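Local coordinates for carbohydrate-binding protein (Flavonifractor plautii, PDB 6N1B) that probably removes the acetyl group from the N-acetylgalactosamine of the A blood-group antigen, an early step in its enzymatic conversion toward type O, at residues 28-33 with 392-397; 107-112 with 151-156. All coordinates share one frame; numbering follows the deposited sequence.

Contact 1 (28-33 with 392-397)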
loop_
_atom_site.group_PDB
_atom_site.type_symbol
_atom_site.label_atom_id
_atom_site.label_comp_id
_atom_site.label_asym_id
_atom_site.label_seq_id
_atom_site.Cartn_x
_atom_site.Cartn_y
_atom_site.Cartn_z
ATOM N N ALA A 28 -7.982 -11.462 15.632
ATOM C CA ALA A 28 -8.514 -11.488 14.257
ATOM C C ALA A 28 -7.511 -11.936 13.249
ATOM O O ALA A 28 -7.850 -12.687 12.353
ATOM C CB ALA A 28 -9.152 -10.234 13.852
ATOM N N LEU A 29 -6.251 -11.519 13.388
ATOM C CA LEU A 29 -5.126 -12.049 12.627
ATOM C C LEU A 29 -4.044 -12.484 13.571
ATOM O O LEU A 29 -3.849 -11.885 14.595
ATOM C CB LEU A 29 -4.592 -10.996 11.634
ATOM C CG LEU A 29 -5.513 -10.478 10.552
ATOM C CD1 LEU A 29 -4.872 -9.299 9.808
ATOM C CD2 LEU A 29 -5.975 -11.540 9.591
ATOM N N ASN A 30 -3.286 -13.522 13.145
ATOM C CA ASN A 30 -2.132 -13.986 13.916
ATOM C C ASN A 30 -0.879 -13.391 13.340
ATOM O O ASN A 30 -0.529 -13.690 12.173
ATOM C CB ASN A 30 -2.115 -15.510 13.798
ATOM C CG ASN A 30 -3.345 -16.143 14.476
ATOM O OD1 ASN A 30 -4.005 -16.993 13.758
ATOM N ND2 ASN A 30 -3.638 -15.754 15.619
ATOM N N LYS A 31 -0.211 -12.531 14.091
ATOM C CA LYS A 31 1.053 -11.900 13.615
ATOM C C LYS A 31 2.168 -12.938 13.622
ATOM O O LYS A 31 2.332 -13.710 14.570
ATOM C CB LYS A 31 1.398 -10.770 14.584
ATOM C CG LYS A 31 0.437 -9.600 14.552
ATOM C CD LYS A 31 0.775 -8.614 15.713
ATOM C CE LYS A 31 -0.029 -7.372 15.695
ATOM N NZ LYS A 31 0.400 -6.421 16.745
ATOM N N ALA A 32 2.914 -12.919 12.519
ATOM C CA ALA A 32 4.110 -13.738 12.444
ATOM C C ALA A 32 5.167 -13.105 13.327
ATOM O O ALA A 32 5.296 -11.912 13.401
ATOM C CB ALA A 32 4.640 -13.858 11.027
ATOM N N PRO A 33 6.004 -13.927 14.007
ATOM C CA PRO A 33 7.109 -13.358 14.795
ATOM C C PRO A 33 8.077 -12.541 13.942
ATOM O O PRO A 33 8.255 -12.886 12.756
ATOM C CB PRO A 33 7.823 -14.620 15.329
ATOM C CG PRO A 33 6.985 -15.766 15.052
ATOM C CD PRO A 33 5.949 -15.404 14.004
ATOM N N ALA A 392 0.951 -10.912 8.908
ATOM C CA ALA A 392 -0.038 -11.573 9.730
ATOM C C ALA A 392 -0.978 -12.369 8.845
ATOM O O ALA A 392 -1.130 -12.065 7.674
ATOM C CB ALA A 392 -0.760 -10.502 10.516
ATOM N N GLU A 393 -1.675 -13.339 9.456
ATOM C CA GLU A 393 -2.480 -14.221 8.640
ATOM C C GLU A 393 -3.573 -14.842 9.471
ATOM O O GLU A 393 -3.364 -15.059 10.709
ATOM C CB GLU A 393 -1.580 -15.392 8.131
ATOM C CG GLU A 393 -2.220 -16.310 7.054
ATOM C CD GLU A 393 -1.219 -17.459 6.717
ATOM O OE1 GLU A 393 -0.211 -17.137 6.024
ATOM O OE2 GLU A 393 -1.527 -18.576 7.147
ATOM N N ASN A 394 -4.689 -15.238 8.861
ATOM C CA ASN A 394 -5.648 -16.107 9.561
ATOM C C ASN A 394 -6.556 -16.713 8.472
ATOM O O ASN A 394 -6.667 -16.144 7.353
ATOM C CB ASN A 394 -6.512 -15.324 10.594
ATOM C CG ASN A 394 -7.077 -16.191 11.693
ATOM O OD1 ASN A 394 -6.880 -17.452 11.687
ATOM N ND2 ASN A 394 -7.704 -15.561 12.654
ATOM N N SER A 395 -7.274 -17.758 8.852
ATOM C CA SER A 395 -8.441 -18.186 8.122
ATOM C C SER A 395 -9.422 -17.005 8.002
ATOM O O SER A 395 -9.631 -16.314 9.010
ATOM C CB SER A 395 -9.117 -19.351 8.929
ATOM O OG SER A 395 -10.436 -19.436 8.867
ATOM N N PHE A 396 -9.978 -16.846 6.835
ATOM C CA PHE A 396 -11.006 -15.787 6.650
ATOM C C PHE A 396 -12.185 -16.030 7.622
ATOM O O PHE A 396 -12.626 -15.059 8.309
ATOM C CB PHE A 396 -11.512 -15.833 5.213
ATOM C CG PHE A 396 -12.675 -14.860 4.997
ATOM C CD1 PHE A 396 -12.445 -13.546 4.844
ATOM C CD2 PHE A 396 -13.982 -15.310 4.943
ATOM C CE1 PHE A 396 -13.534 -12.627 4.596
ATOM C CE2 PHE A 396 -15.006 -14.419 4.793
ATOM C CZ PHE A 396 -14.761 -13.115 4.640
ATOM N N VAL A 397 -12.626 -17.279 7.788
ATOM C CA VAL A 397 -13.749 -17.525 8.666
ATOM C C VAL A 397 -13.372 -17.202 10.104
ATOM O O VAL A 397 -14.164 -16.582 10.826
ATOM C CB VAL A 397 -14.256 -18.996 8.494
ATOM C CG1 VAL A 397 -15.198 -19.425 9.569
ATOM C CG2 VAL A 397 -14.854 -19.182 7.110
#
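N30 and E393 form a hydrogen-bonded antiparallel pair: strand 30-31, near the start of the modelled chain, is the outermost strand of the last blade of what is evidently a beta-propeller, paired with 385-395 in the manner of a "Velcro" closure. N30 N donates to E393 O at 2.9 Å, and E393 N returns a bond to N30 O at 3.0 Å. The next pair, K31 with A392, is non-hydrogen-bonded, with CA atoms 4.0 Å apart; here A392 CA also brings a C-H to N30 O. The methyl of A392 meets L29 CB at 4.0 Å and lies on the same sheet face as the side chain of K31, whose NZ forms a salt bridge with D330. The side chains of N30 and E393 take the opposite face. The amides of N30 and N394 cross obliquely, planes 54° apart, with N30 OD1 and N394 OD1 3.6 Å from each other. Past the ladder a side chain takes over from the backbone. With CG anti to the backbone N (chi1 -157°), N394 swings its amide to A28, while L29 CD2 packs on N394 CB. N394 ND2 donates almost straight (172°) to A28 O at 2.9 Å; A28 O lies in the N394 amide plane, whereas ND2 stands above the A28 carbonyl plane.

Contact 2 (107-112 with 151-156)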
loop_
_atom_site.group_PDB
_atom_site.type_symbol
_atom_site.label_atom_id
_atom_site.label_comp_id
_atom_site.label_asym_id
_atom_site.label_seq_id
_atom_site.Cartn_x
_atom_site.Cartn_y
_atom_site.Cartn_z
ATOM N N ILE A 107 13.023 2.680 -8.010
ATOM C CA ILE A 107 12.577 2.757 -9.402
ATOM C C ILE A 107 12.217 4.150 -9.802
ATOM O O ILE A 107 12.098 4.462 -10.979
ATOM C CB ILE A 107 11.521 1.695 -9.757
ATOM C CG1 ILE A 107 10.200 1.858 -8.986
ATOM C CG2 ILE A 107 12.103 0.288 -9.592
ATOM C CD1 ILE A 107 8.975 1.306 -9.707
ATOM N N GLU A 108 11.886 4.999 -8.850
ATOM C CA GLU A 108 11.614 6.421 -9.020
ATOM C C GLU A 108 12.672 7.178 -8.218
ATOM O O GLU A 108 12.866 6.813 -7.048
ATOM C CB GLU A 108 10.213 6.757 -8.568
ATOM C CG GLU A 108 9.889 8.243 -8.475
ATOM C CD GLU A 108 9.934 9.007 -9.824
ATOM O OE1 GLU A 108 9.925 8.331 -10.856
ATOM O OE2 GLU A 108 9.933 10.268 -9.720
ATOM N N PRO A 109 13.379 8.134 -8.829
ATOM C CA PRO A 109 14.516 8.682 -8.101
ATOM C C PRO A 109 14.216 9.483 -6.845
ATOM O O PRO A 109 13.140 10.072 -6.681
ATOM C CB PRO A 109 15.216 9.588 -9.171
ATOM C CG PRO A 109 14.247 9.740 -10.242
ATOM C CD PRO A 109 13.263 8.626 -10.196
ATOM N N GLN A 110 15.241 9.592 -6.007
ATOM C CA GLN A 110 15.212 10.516 -4.931
ATOM C C GLN A 110 14.953 11.927 -5.455
ATOM O O GLN A 110 15.638 12.410 -6.375
ATOM C CB GLN A 110 16.570 10.413 -4.190
ATOM C CG GLN A 110 16.657 11.304 -3.000
ATOM C CD GLN A 110 17.867 11.039 -2.127
ATOM O OE1 GLN A 110 18.061 9.887 -1.725
ATOM N NE2 GLN A 110 18.656 12.066 -1.881
ATOM N N PRO A 111 14.028 12.676 -4.835
ATOM C CA PRO A 111 13.816 14.068 -5.250
ATOM C C PRO A 111 15.044 14.929 -5.053
ATOM O O PRO A 111 15.937 14.655 -4.202
ATOM C CB PRO A 111 12.681 14.561 -4.336
ATOM C CG PRO A 111 11.899 13.330 -4.044
ATOM C CD PRO A 111 12.994 12.265 -3.896
ATOM N N PRO A 112 15.099 16.087 -5.720
ATOM C CA PRO A 112 16.369 16.920 -5.614
ATOM C C PRO A 112 16.471 17.731 -4.354
ATOM O O PRO A 112 17.507 18.332 -4.152
ATOM C CB PRO A 112 16.195 17.887 -6.912
ATOM C CG PRO A 112 14.751 17.974 -7.123
ATOM C CD PRO A 112 14.234 16.552 -6.800
ATOM N N ARG A 151 1.388 9.250 -9.854
ATOM C CA ARG A 151 2.291 8.892 -10.968
ATOM C C ARG A 151 2.328 7.377 -11.120
ATOM O O ARG A 151 1.902 6.624 -10.259
ATOM C CB ARG A 151 3.647 9.473 -10.685
ATOM C CG ARG A 151 3.655 10.991 -10.672
ATOM C CD ARG A 151 5.011 11.632 -10.321
ATOM N NE ARG A 151 4.927 13.060 -10.495
ATOM C CZ ARG A 151 5.977 13.905 -10.479
ATOM N NH1 ARG A 151 7.136 13.488 -10.011
ATOM N NH2 ARG A 151 5.831 15.115 -10.994
ATOM N N LEU A 152 2.851 6.975 -12.274
ATOM C CA LEU A 152 2.769 5.581 -12.745
ATOM C C LEU A 152 4.015 5.214 -13.533
ATOM O O LEU A 152 4.461 5.993 -14.436
ATOM C CB LEU A 152 1.554 5.444 -13.622
ATOM C CG LEU A 152 1.368 4.181 -14.451
ATOM C CD1 LEU A 152 1.238 2.922 -13.587
ATOM C CD2 LEU A 152 0.166 4.315 -15.369
ATOM N N ARG A 153 4.571 4.060 -13.175
ATOM C CA ARG A 153 5.615 3.414 -14.026
ATOM C C ARG A 153 5.137 1.985 -14.262
ATOM O O ARG A 153 4.627 1.319 -13.374
ATOM C CB ARG A 153 6.983 3.375 -13.300
ATOM C CG ARG A 153 7.709 4.742 -13.326
ATOM C CD ARG A 153 8.995 4.713 -12.490
ATOM N NE ARG A 153 9.693 5.994 -12.538
ATOM C CZ ARG A 153 10.698 6.323 -13.353
ATOM N NH1 ARG A 153 11.194 5.460 -14.214
ATOM N NH2 ARG A 153 11.228 7.556 -13.280
ATOM N N ILE A 154 5.380 1.505 -15.510
ATOM C CA ILE A 154 4.942 0.170 -15.944
ATOM C C ILE A 154 6.182 -0.678 -16.260
ATOM O O ILE A 154 7.242 -0.134 -16.692
ATOM C CB ILE A 154 4.065 0.337 -17.208
ATOM C CG1 ILE A 154 2.760 1.052 -16.855
ATOM C CG2 ILE A 154 3.791 -0.981 -17.950
ATOM C CD1 ILE A 154 1.975 1.615 -18.013
ATOM N N SER A 155 6.056 -2.004 -16.031
ATOM C CA SER A 155 7.155 -2.879 -16.400
ATOM C C SER A 155 6.608 -4.134 -17.079
ATOM O O SER A 155 5.590 -4.709 -16.629
ATOM C CB SER A 155 7.943 -3.305 -15.149
ATOM O OG SER A 155 9.076 -4.136 -15.448
ATOM N N TYR A 156 7.348 -4.564 -18.120
ATOM C CA TYR A 156 7.167 -5.828 -18.756
ATOM C C TYR A 156 8.057 -6.976 -18.216
ATOM O O TYR A 156 7.652 -8.167 -18.310
ATOM C CB TYR A 156 7.333 -5.723 -20.254
ATOM C CG TYR A 156 6.427 -4.786 -20.967
ATOM C CD1 TYR A 156 5.059 -5.139 -21.136
ATOM C CD2 TYR A 156 6.809 -3.602 -21.505
ATOM C CE1 TYR A 156 4.213 -4.327 -21.901
ATOM C CE2 TYR A 156 5.972 -2.768 -22.282
ATOM C CZ TYR A 156 4.656 -3.160 -22.484
ATOM O OH TYR A 156 3.807 -2.395 -23.240
HETATM O O HOH W 1 7.751 11.200 -8.366
#
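In one blade of the beta-propeller, the loop between strands 87-91 and 116-126 is clasped to strand 148-155, an inner strand of the four-stranded antiparallel sheet, by a buried salt bridge between E108 and R153. The grip is side-on and converges on one oxygen: R153 NE and R153 NH2 each donate to E108 OE1 at 2.9 Å. Both bonds are bent, at 145° and 142°, as expected when two neighbouring N-H groups share one acceptor. OE1 sits at the guanidinium edge, close to its plane, but the carboxylate is turned 48° from that plane; NE meets OE1 nearly in line with its C-O bond, NH2 from the syn side, tilted out of the carboxylate plane. E108 bends at chi2 to bring the carboxylate there, whereas R153 runs extended from CG to NE and crosses it at about a right angle. I107 O lies over one face of the guanidinium, and P109 CD approaches R153 NH2 at 3.8 Å. Further bonds from R153 NH1 to W161 O and from R153 NH2 to G188 O help fix the group's rotation. A water bridges to R151, donating to E108 OE2 at 2.7 Å and accepting from R151 NH1 at 2.9 Å; R151 NE has its own salt bridge to E149. The buried salt bridge thus ties the loop leading into strand 116-126 to an inner strand of that same propeller blade.

Overall arrangement
Contacts 1 and 2 lie on opposite sides of the chain's centre, with centres 32 Å apart and nearest atoms about 24 Å apart, and they share no strand or sheet. Contact 1 joins residues 359 positions apart, tying the start of the modelled chain to a strand near its end; contact 2 links segments within the intervening sequence, 39 positions apart at their nearest ends. Contact 1 is partly buried at a sheet margin, and its polar bonds come mainly from the backbone, supplemented by one asparagine amide. Contact 2 is buried between a loop and an inner strand, and there charged side chains and a water do the joining, without backbone pairing.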